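Type I site-specific restriction-modification system, R (Restriction) subunit (Vibrio vulnificus, PDB 3H1T) probably serves as the ATP-dependent motor and DNA-cleaving subunit of a type I restriction enzyme, this fragment holding its two helicase-like domains and an N-terminal region. Local coordinates at residues R542-E545 with D546-K549; Q62-S66 with K67-G71; G487-S490 with R491-L495. All coordinates share one frame; numbering follows the deposited sequence.

Contact 1. Residues R542-E545 with D546-K549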
ATOM      1  N   ARG A 542       4.878  -7.355  -4.298  1.00 34.26           N
ATOM      2  CA  ARG A 542       6.066  -6.731  -3.733  1.00 39.08           C
ATOM      3  C   ARG A 542       7.229  -6.731  -4.745  1.00 41.24           C
ATOM      4  O   ARG A 542       7.446  -7.716  -5.451  1.00 42.96           O
ATOM      5  CB  ARG A 542       6.455  -7.490  -2.465  1.00 52.31           C
ATOM      6  CG  ARG A 542       7.316  -6.714  -1.500  1.00 58.04           C
ATOM      7  CD  ARG A 542       6.471  -6.046  -0.432  1.00 64.93           C
ATOM      8  NE  ARG A 542       7.139  -6.037   0.868  1.00 67.60           N
ATOM      9  CZ  ARG A 542       8.262  -5.374   1.128  1.00 70.27           C
ATOM     10  NH1 ARG A 542       8.853  -4.658   0.176  1.00 71.75           N
ATOM     11  NH2 ARG A 542       8.797  -5.424   2.341  1.00 70.82           N
ATOM     12  N   LEU A 543       7.969  -5.624  -4.825  1.00 45.53           N
ATOM     13  CA  LEU A 543       9.100  -5.516  -5.748  1.00 45.30           C
ATOM     14  C   LEU A 543      10.457  -5.807  -5.105  1.00 46.50           C
ATOM     15  O   LEU A 543      10.698  -5.498  -3.933  1.00 46.14           O
ATOM     16  CB  LEU A 543       9.149  -4.126  -6.389  1.00 29.65           C
ATOM     17  CG  LEU A 543       8.237  -3.738  -7.555  1.00 27.40           C
ATOM     18  CD1 LEU A 543       8.356  -2.246  -7.797  1.00 26.91           C
ATOM     19  CD2 LEU A 543       8.629  -4.505  -8.805  1.00 26.24           C
ATOM     20  N   ARG A 544      11.341  -6.409  -5.897  1.00 41.35           N
ATOM     21  CA  ARG A 544      12.684  -6.765  -5.458  1.00 42.51           C
ATOM     22  C   ARG A 544      13.583  -6.866  -6.684  1.00 44.70           C
ATOM     23  O   ARG A 544      14.137  -7.926  -6.998  1.00 45.63           O
ATOM     24  CB  ARG A 544      12.678  -8.100  -4.717  1.00 42.64           C
ATOM     25  CG  ARG A 544      12.952  -7.980  -3.231  1.00 43.63           C
ATOM     26  CD  ARG A 544      14.225  -7.185  -2.958  1.00 43.42           C
ATOM     27  NE  ARG A 544      14.453  -6.987  -1.528  1.00 46.48           N
ATOM     28  CZ  ARG A 544      15.463  -6.290  -1.011  1.00 46.59           C
ATOM     29  NH1 ARG A 544      16.351  -5.711  -1.808  1.00 48.37           N
ATOM     30  NH2 ARG A 544      15.588  -6.174   0.306  1.00 45.46           N
ATOM     31  N   GLU A 545      13.688  -5.744  -7.385  1.00 38.89           N
ATOM     32  CA  GLU A 545      14.500  -5.598  -8.590  1.00 38.02           C
ATOM     33  C   GLU A 545      15.869  -6.133  -8.242  1.00 38.66           C
ATOM     34  O   GLU A 545      16.589  -6.690  -9.078  1.00 38.97           O
ATOM     35  CB  GLU A 545      14.567  -4.116  -8.910  1.00 51.37           C
ATOM     36  CG  GLU A 545      15.467  -3.672 -10.033  1.00 52.73           C
ATOM     37  CD  GLU A 545      15.207  -2.214 -10.397  1.00 53.59           C
ATOM     38  OE1 GLU A 545      15.037  -1.392  -9.472  1.00 52.64           O
ATOM     39  OE2 GLU A 545      15.176  -1.889 -11.601  1.00 52.99           O
ATOM     40  N   ASP A 546      16.204  -5.932  -6.975  1.00 48.62           N
ATOM     41  CA  ASP A 546      17.456  -6.345  -6.364  1.00 49.00           C
ATOM     42  C   ASP A 546      17.725  -7.818  -6.698  1.00 48.74           C
ATOM     43  O   ASP A 546      18.806  -8.184  -7.162  1.00 48.22           O
ATOM     44  CB  ASP A 546      17.310  -6.138  -4.850  1.00 56.14           C
ATOM     45  CG  ASP A 546      18.628  -6.091  -4.129  1.00 58.50           C
ATOM     46  OD1 ASP A 546      19.617  -5.619  -4.720  1.00 60.62           O
ATOM     47  OD2 ASP A 546      18.668  -6.503  -2.951  1.00 60.80           O
ATOM     48  N   TYR A 547      16.709  -8.644  -6.470  1.00 48.10           N
ATOM     49  CA  TYR A 547      16.766 -10.081  -6.699  1.00 48.74           C
ATOM     50  C   TYR A 547      15.981 -10.548  -7.929  1.00 48.04           C
ATOM     51  O   TYR A 547      15.362 -11.608  -7.907  1.00 48.08           O
ATOM     52  CB  TYR A 547      16.255 -10.786  -5.444  1.00 50.36           C
ATOM     53  CG  TYR A 547      17.293 -10.788  -4.349  1.00 52.95           C
ATOM     54  CD1 TYR A 547      18.277 -11.772  -4.316  1.00 54.55           C
ATOM     55  CD2 TYR A 547      17.363  -9.755  -3.411  1.00 53.49           C
ATOM     56  CE1 TYR A 547      19.309 -11.729  -3.391  1.00 55.81           C
ATOM     57  CE2 TYR A 547      18.399  -9.703  -2.478  1.00 55.01           C
ATOM     58  CZ  TYR A 547      19.369 -10.694  -2.481  1.00 56.27           C
ATOM     59  OH  TYR A 547      20.426 -10.629  -1.603  1.00 59.46           O
ATOM     60  N   GLY A 548      15.999  -9.752  -8.994  1.00 44.29           N
ATOM     61  CA  GLY A 548      15.289 -10.124 -10.207  1.00 42.79           C
ATOM     62  C   GLY A 548      13.774 -10.159 -10.112  1.00 42.36           C
ATOM     63  O   GLY A 548      13.107 -10.728 -10.981  1.00 42.69           O
ATOM     64  N   LYS A 549      13.214  -9.548  -9.074  1.00 37.88           N
ATOM     65  CA  LYS A 549      11.766  -9.540  -8.916  1.00 35.89           C
ATOM     66  C   LYS A 549      11.165  -8.223  -9.400  1.00 36.36           C
ATOM     67  O   LYS A 549      11.231  -7.213  -8.697  1.00 34.31           O
ATOM     68  CB  LYS A 549      11.403  -9.779  -7.450  1.00 37.90           C
ATOM     69  CG  LYS A 549       9.936  -9.545  -7.128  1.00 36.34           C
ATOM     70  CD  LYS A 549       9.044 -10.387  -8.018  1.00 34.77           C
ATOM     71  CE  LYS A 549       7.576 -10.095  -7.770  1.00 31.96           C
ATOM     72  NZ  LYS A 549       7.190 -10.370  -6.359  1.00 25.09           N
TER
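Lys549 lies along the backbone of Arg542-Arg544, and its side chain can be followed atom by atom. CB packs on CB of Arg544 at 3.5 Å; CG, set anti to the backbone N (chi1 170°), turns back toward Arg542 and lies 3.5 Å from Arg542 O. After the bend at chi2, CD passes farther off, 4.0 Å from Arg542 O, before the bend at chi4 brings NZ to that oxygen, a 2.8 Å hydrogen bond from NZ to Arg542 O in the carbonyl plane. At the backbone, Arg544 and Lys549 form a hydrogen-bonded antiparallel bridge. Because Gly548, with positive phi, and Lys549 both face Arg544, the pairing fits a G1 beta bulge. Arg544 O accepts from Lys549 N at 2.8 Å and from Tyr547 N at 2.7 Å, the two donors arriving from opposite faces of its plane. At the turn, Arg544 NH1 makes a salt bridge to Asp546 OD2 (2.7 Å), guanidinium and carboxylate planes 29° apart, while Arg544 CD meets the edge of the Tyr547 ring. Pro516 O, Cys518 O and Gly540 O also accept from Lys549 NZ, so the ammonium is gripped by carbonyl oxygens, a setting that would probably favour its charged form.

Contact 2. Residues Q62-S66 with K67-G71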
ATOM      1  N   GLN A  62       7.682  -1.524 -17.014  1.00 44.10           N
ATOM      2  CA  GLN A  62       7.080  -1.736 -18.324  1.00 48.55           C
ATOM      3  C   GLN A  62       7.753  -2.857 -19.089  1.00 51.64           C
ATOM      4  O   GLN A  62       8.723  -3.460 -18.620  1.00 52.12           O
ATOM      5  CB  GLN A  62       7.195  -0.469 -19.170  1.00 64.83           C
ATOM      6  CG  GLN A  62       6.101   0.558 -18.984  1.00 67.72           C
ATOM      7  CD  GLN A  62       6.546   1.931 -19.449  1.00 69.79           C
ATOM      8  OE1 GLN A  62       7.476   2.059 -20.250  1.00 69.09           O
ATOM      9  NE2 GLN A  62       5.883   2.966 -18.949  1.00 71.52           N
ATOM     10  N   PHE A  63       7.235  -3.124 -20.285  1.00 70.85           N
ATOM     11  CA  PHE A  63       7.791  -4.152 -21.155  1.00 74.65           C
ATOM     12  C   PHE A  63       7.942  -3.599 -22.564  1.00 77.36           C
ATOM     13  O   PHE A  63       7.173  -2.747 -23.010  1.00 78.11           O
ATOM     14  CB  PHE A  63       6.906  -5.404 -21.169  1.00 59.10           C
ATOM     15  CG  PHE A  63       6.779  -6.074 -19.823  1.00 59.23           C
ATOM     16  CD1 PHE A  63       5.867  -5.601 -18.881  1.00 59.93           C
ATOM     17  CD2 PHE A  63       7.571  -7.173 -19.492  1.00 59.18           C
ATOM     18  CE1 PHE A  63       5.734  -6.211 -17.630  1.00 58.57           C
ATOM     19  CE2 PHE A  63       7.447  -7.792 -18.235  1.00 58.63           C
ATOM     20  CZ  PHE A  63       6.523  -7.307 -17.308  1.00 57.80           C
ATOM     21  N   LYS A  64       8.959  -4.074 -23.264  1.00 91.81           N
ATOM     22  CA  LYS A  64       9.215  -3.626 -24.630  1.00 93.76           C
ATOM     23  C   LYS A  64       9.779  -4.834 -25.344  1.00 94.77           C
ATOM     24  O   LYS A  64      10.857  -5.324 -24.979  1.00 95.23           O
ATOM     25  CB  LYS A  64      10.265  -2.514 -24.662  1.00 80.77           C
ATOM     26  CG  LYS A  64       9.941  -1.231 -23.900  1.00 82.32           C
ATOM     27  CD  LYS A  64       8.879  -0.373 -24.581  1.00 83.19           C
ATOM     28  CE  LYS A  64       8.918   1.054 -24.033  1.00 83.80           C
ATOM     29  NZ  LYS A  64       9.188   1.057 -22.564  1.00 84.49           N
ATOM     30  N   GLY A  65       9.085  -5.302 -26.376  1.00 85.53           N
ATOM     31  CA  GLY A  65       9.554  -6.483 -27.073  1.00 85.85           C
ATOM     32  C   GLY A  65       9.492  -7.599 -26.044  1.00 85.85           C
ATOM     33  O   GLY A  65       8.520  -7.728 -25.292  1.00 85.26           O
ATOM     34  N   SER A  66      10.534  -8.404 -25.974  1.00 91.11           N
ATOM     35  CA  SER A  66      10.578  -9.489 -25.011  1.00 91.32           C
ATOM     36  C   SER A  66      11.317  -9.024 -23.757  1.00 90.38           C
ATOM     37  O   SER A  66      11.552  -9.816 -22.845  1.00 90.38           O
ATOM     38  CB  SER A  66      11.289 -10.686 -25.661  1.00 78.81           C
ATOM     39  OG  SER A  66      12.210 -10.231 -26.643  1.00 78.13           O
ATOM     40  N   LYS A  67      11.644  -7.734 -23.684  1.00 78.83           N
ATOM     41  CA  LYS A  67      12.423  -7.202 -22.559  1.00 77.41           C
ATOM     42  C   LYS A  67      11.742  -6.191 -21.623  1.00 75.72           C
ATOM     43  O   LYS A  67      10.876  -5.423 -22.049  1.00 75.28           O
ATOM     44  CB  LYS A  67      13.715  -6.650 -23.148  1.00 80.30           C
ATOM     45  CG  LYS A  67      14.295  -7.682 -24.141  1.00 81.80           C
ATOM     46  CD  LYS A  67      15.147  -7.070 -25.253  1.00 81.16           C
ATOM     47  CE  LYS A  67      14.327  -6.302 -26.295  1.00 81.25           C
ATOM     48  NZ  LYS A  67      13.533  -7.153 -27.241  1.00 81.59           N
ATOM     49  N   VAL A  68      12.138  -6.194 -20.350  1.00 66.35           N
ATOM     50  CA  VAL A  68      11.526  -5.312 -19.340  1.00 63.53           C
ATOM     51  C   VAL A  68      12.346  -4.110 -18.870  1.00 61.15           C
ATOM     52  O   VAL A  68      13.572  -4.152 -18.871  1.00 60.48           O
ATOM     53  CB  VAL A  68      11.139  -6.131 -18.054  1.00 63.96           C
ATOM     54  CG1 VAL A  68      10.857  -7.585 -18.424  1.00 64.42           C
ATOM     55  CG2 VAL A  68      12.234  -6.033 -17.000  1.00 63.99           C
ATOM     56  N   GLN A  69      11.642  -3.054 -18.448  1.00 59.18           N
ATOM     57  CA  GLN A  69      12.268  -1.819 -17.950  1.00 57.65           C
ATOM     58  C   GLN A  69      11.262  -0.907 -17.241  1.00 54.48           C
ATOM     59  O   GLN A  69      10.061  -1.154 -17.259  1.00 54.05           O
ATOM     60  CB  GLN A  69      12.899  -1.036 -19.116  1.00 73.71           C
ATOM     61  CG  GLN A  69      11.923  -0.768 -20.251  1.00 75.15           C
ATOM     62  CD  GLN A  69      12.504   0.089 -21.355  1.00 77.21           C
ATOM     63  OE1 GLN A  69      12.666   1.301 -21.200  1.00 80.20           O
ATOM     64  NE2 GLN A  69      12.831  -0.537 -22.478  1.00 77.65           N
ATOM     65  N   ARG A  70      11.769   0.137 -16.599  1.00 44.41           N
ATOM     66  CA  ARG A  70      10.927   1.119 -15.931  1.00 41.48           C
ATOM     67  C   ARG A  70      10.865   2.280 -16.922  1.00 40.42           C
ATOM     68  O   ARG A  70      11.848   2.560 -17.596  1.00 39.88           O
ATOM     69  CB  ARG A  70      11.589   1.609 -14.628  1.00 40.39           C
ATOM     70  CG  ARG A  70      12.093   0.533 -13.687  1.00 40.17           C
ATOM     71  CD  ARG A  70      12.508   1.128 -12.353  1.00 39.91           C
ATOM     72  NE  ARG A  70      11.396   1.166 -11.409  1.00 40.24           N
ATOM     73  CZ  ARG A  70      11.238   0.310 -10.407  1.00 40.08           C
ATOM     74  NH1 ARG A  70      12.122  -0.655 -10.212  1.00 36.53           N
ATOM     75  NH2 ARG A  70      10.196   0.419  -9.602  1.00 41.11           N
ATOM     76  N   GLY A  71       9.719   2.922 -17.077  1.00 35.63           N
ATOM     77  CA  GLY A  71       9.664   4.090 -17.933  1.00 38.22           C
ATOM     78  C   GLY A  71       9.354   5.104 -16.867  1.00 35.40           C
ATOM     79  O   GLY A  71      10.124   5.232 -15.924  1.00 34.18           O
TER
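The Phe63 ring receives CG1 of Val68 obliquely, with Phe63 CE2 and Val68 CG1 3.4 Å apart and the two side chains side by side, pointing the same way. Elsewhere the ring meets Trp551 edge-to-face and makes a cation-pi contact with Arg375. The Lys64 and Gln69 side chains cross at about a right angle, Lys64 CG coming within 3.3 Å of Gln69 NE2. Gln69 turns toward Lys64 with CG between the backbone N and the carbonyl carbon (chi1 54°). The amide of Gln62 has Gly71 CA beside it, and its OE1 takes a hydrogen bond from Lys64 NZ at 3.0 Å, with NZ in the carbonyl plane.

These groups sit on a beta hairpin with a two-residue loop, strand 61-64 against strand 67-70, closed by a type II' turn from Lys64 to Lys67 with Gly65 at positive phi. Phe63 and Val68, a non-hydrogen-bonded pair, occupy one face; Gln62, Lys64, Lys67 and Gln69 occupy the other. Two hydrogen-bonded pairs flank that central pair. Gln69 N donates to Gln62 O at 3.0 Å, nearly straight at the hydrogen (172°), while Lys64 N reaches Lys67 O at 2.6 Å, nearly along the C=O axis. The turn itself is closed by Lys67 N bonding to Lys64 O at 2.8 Å. Beyond the hairpin, Val68 touches Leu550, and Arg70 NE donates to Gly59 O.

Contact 3. Residues G487-S490 with R491-L495; sequences GHLS and RFQEL
His488 and Arg491, one helical turn apart, point the same way and meet at their polar ends. Arg491 NH1 donates to His488 ND1 over 3.2 Å, consistent with an ND1 that carries no proton. The ring and guanidinium planes are 83° apart, and NH1 lies at the ring's edge, tilted somewhat from its plane. This approach follows from the Arg491 torsions: CG lies beside the backbone N (chi1 -57°), and a bend at chi3 carries the guanidinium back over the preceding turn, where Gly487 O sits over the centre of one of its faces.

Leu489 differs, with CG anti to the backbone N (chi1 173°), and its CD1 passes 3.9 Å from OE1 of Gln493. That oxygen accepts from Asp514 N, which helps to hold the amide. Phe492, likewise turned with CG beside its carbonyl carbon, sends its ring away from this turn onto Leu503, Lys441 and Ile443. Phe492 N to His488 O is 3.0 Å, as is Gln493 N to Leu489 O. These i to i+4 bonds mark an alpha helix; its Leu489 and Phe492 pack on strand 502-505, as expected of the helix in a beta-alpha-beta unit, here strand 474-476, helix 482-493 and strand 502-505 of the helicase C-terminal domain.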
ATOM      1  N   GLY A 487       8.981 -23.440   9.710  1.00 26.34           N
ATOM      2  CA  GLY A 487      10.347 -23.514   9.236  1.00 26.48           C
ATOM      3  C   GLY A 487      10.435 -23.326   7.736  1.00 28.47           C
ATOM      4  O   GLY A 487      11.266 -22.554   7.247  1.00 28.46           O
ATOM      5  N   HIS A 488       9.572 -24.039   7.013  1.00 33.77           N
ATOM      6  CA  HIS A 488       9.528 -23.972   5.557  1.00 34.66           C
ATOM      7  C   HIS A 488       9.172 -22.574   5.060  1.00 35.12           C
ATOM      8  O   HIS A 488       9.765 -22.057   4.113  1.00 34.55           O
ATOM      9  CB  HIS A 488       8.497 -24.964   5.026  1.00 28.46           C
ATOM     10  CG  HIS A 488       8.889 -26.393   5.217  1.00 29.34           C
ATOM     11  ND1 HIS A 488      10.121 -26.882   4.837  1.00 30.35           N
ATOM     12  CD2 HIS A 488       8.200 -27.449   5.707  1.00 28.83           C
ATOM     13  CE1 HIS A 488      10.172 -28.180   5.081  1.00 28.06           C
ATOM     14  NE2 HIS A 488       9.019 -28.550   5.609  1.00 28.10           N
ATOM     15  N   LEU A 489       8.179 -21.985   5.711  1.00 32.52           N
ATOM     16  CA  LEU A 489       7.714 -20.652   5.368  1.00 34.62           C
ATOM     17  C   LEU A 489       8.841 -19.647   5.544  1.00 34.86           C
ATOM     18  O   LEU A 489       9.082 -18.793   4.684  1.00 36.53           O
ATOM     19  CB  LEU A 489       6.541 -20.279   6.273  1.00 34.69           C
ATOM     20  CG  LEU A 489       5.973 -18.859   6.223  1.00 36.85           C
ATOM     21  CD1 LEU A 489       5.368 -18.575   4.852  1.00 36.07           C
ATOM     22  CD2 LEU A 489       4.919 -18.712   7.316  1.00 38.05           C
ATOM     23  N   SER A 490       9.527 -19.755   6.675  1.00 31.52           N
ATOM     24  CA  SER A 490      10.629 -18.871   7.027  1.00 30.99           C
ATOM     25  C   SER A 490      11.714 -18.811   5.965  1.00 31.18           C
ATOM     26  O   SER A 490      12.153 -17.736   5.574  1.00 33.20           O
ATOM     27  CB  SER A 490      11.238 -19.320   8.357  1.00 41.02           C
ATOM     28  OG  SER A 490      12.258 -18.434   8.779  1.00 44.71           O
ATOM     29  N   ARG A 491      12.153 -19.979   5.512  1.00 38.72           N
ATOM     30  CA  ARG A 491      13.200 -20.078   4.492  1.00 37.25           C
ATOM     31  C   ARG A 491      12.687 -19.604   3.144  1.00 37.34           C
ATOM     32  O   ARG A 491      13.423 -18.993   2.365  1.00 36.99           O
ATOM     33  CB  ARG A 491      13.690 -21.522   4.354  1.00 52.17           C
ATOM     34  CG  ARG A 491      14.214 -22.139   5.648  1.00 56.92           C
ATOM     35  CD  ARG A 491      14.902 -23.496   5.406  1.00 59.54           C
ATOM     36  NE  ARG A 491      14.443 -24.517   6.353  1.00 63.64           N
ATOM     37  CZ  ARG A 491      13.535 -25.452   6.066  1.00 66.56           C
ATOM     38  NH1 ARG A 491      12.991 -25.508   4.846  1.00 64.68           N
ATOM     39  NH2 ARG A 491      13.141 -26.317   7.001  1.00 65.43           N
ATOM     40  N   PHE A 492      11.423 -19.904   2.869  1.00 34.02           N
ATOM     41  CA  PHE A 492      10.788 -19.519   1.611  1.00 32.36           C
ATOM     42  C   PHE A 492      10.802 -17.996   1.434  1.00 33.43           C
ATOM     43  O   PHE A 492      11.049 -17.470   0.346  1.00 32.47           O
ATOM     44  CB  PHE A 492       9.338 -20.017   1.593  1.00 25.09           C
ATOM     45  CG  PHE A 492       8.531 -19.526   0.424  1.00 22.33           C
ATOM     46  CD1 PHE A 492       8.631 -20.130  -0.825  1.00 20.66           C
ATOM     47  CD2 PHE A 492       7.631 -18.480   0.588  1.00 20.26           C
ATOM     48  CE1 PHE A 492       7.829 -19.689  -1.892  1.00 19.09           C
ATOM     49  CE2 PHE A 492       6.836 -18.045  -0.459  1.00 19.08           C
ATOM     50  CZ  PHE A 492       6.935 -18.651  -1.701  1.00 17.24           C
ATOM     51  N   GLN A 493      10.532 -17.296   2.530  1.00 30.80           N
ATOM     52  CA  GLN A 493      10.482 -15.849   2.556  1.00 31.85           C
ATOM     53  C   GLN A 493      11.829 -15.179   2.350  1.00 34.66           C
ATOM     54  O   GLN A 493      11.893 -14.025   1.924  1.00 35.06           O
ATOM     55  CB  GLN A 493       9.880 -15.389   3.881  1.00 28.81           C
ATOM     56  CG  GLN A 493       8.398 -15.666   3.991  1.00 28.92           C
ATOM     57  CD  GLN A 493       7.806 -15.095   5.252  1.00 30.97           C
ATOM     58  OE1 GLN A 493       6.600 -14.908   5.352  1.00 31.79           O
ATOM     59  NE2 GLN A 493       8.657 -14.814   6.228  1.00 30.79           N
ATOM     60  N   GLU A 494      12.906 -15.902   2.639  1.00 44.85           N
ATOM     61  CA  GLU A 494      14.240 -15.335   2.497  1.00 47.65           C
ATOM     62  C   GLU A 494      14.606 -15.121   1.044  1.00 48.60           C
ATOM     63  O   GLU A 494      14.358 -15.986   0.202  1.00 48.81           O
ATOM     64  CB  GLU A 494      15.255 -16.242   3.187  1.00 54.64           C
ATOM     65  CG  GLU A 494      14.718 -16.726   4.508  1.00 58.79           C
ATOM     66  CD  GLU A 494      15.782 -17.139   5.486  1.00 63.26           C
ATOM     67  OE1 GLU A 494      16.547 -18.093   5.198  1.00 64.16           O
ATOM     68  OE2 GLU A 494      15.837 -16.499   6.558  1.00 63.70           O
ATOM     69  N   LEU A 495      15.182 -13.950   0.771  1.00 41.51           N
ATOM     70  CA  LEU A 495      15.610 -13.546  -0.569  1.00 41.94           C
ATOM     71  C   LEU A 495      16.723 -14.406  -1.158  1.00 42.24           C
ATOM     72  O   LEU A 495      16.730 -14.691  -2.360  1.00 42.02           O
ATOM     73  CB  LEU A 495      16.128 -12.104  -0.545  1.00 37.21           C
ATOM     74  CG  LEU A 495      15.408 -11.042   0.289  1.00 36.42           C
ATOM     75  CD1 LEU A 495      16.158  -9.705   0.168  1.00 33.64           C
ATOM     76  CD2 LEU A 495      13.978 -10.910  -0.194  1.00 36.35           C
TER

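Along the chain the order is contact 2, contact 3, contact 1, yet contact 1 lies spatially close to both others. Its centre is about 15 Å from that of contact 2 and about 16 Å from that of contact 3, whereas contacts 2 and 3 are about 30 Å apart between centres and do not touch. The hairpin 61-70 reaches residues 542-549 through a salt bridge between Arg70 NH1 and Glu545 OE1. Leu495, just past helix 482-493, packs on Tyr547 and Arg544. The loop between helix 530-537 and strand 552-556 thus touches both the residue just past helix 482-493 and a hairpin from the N-terminal region, an interface between parts far apart in sequence.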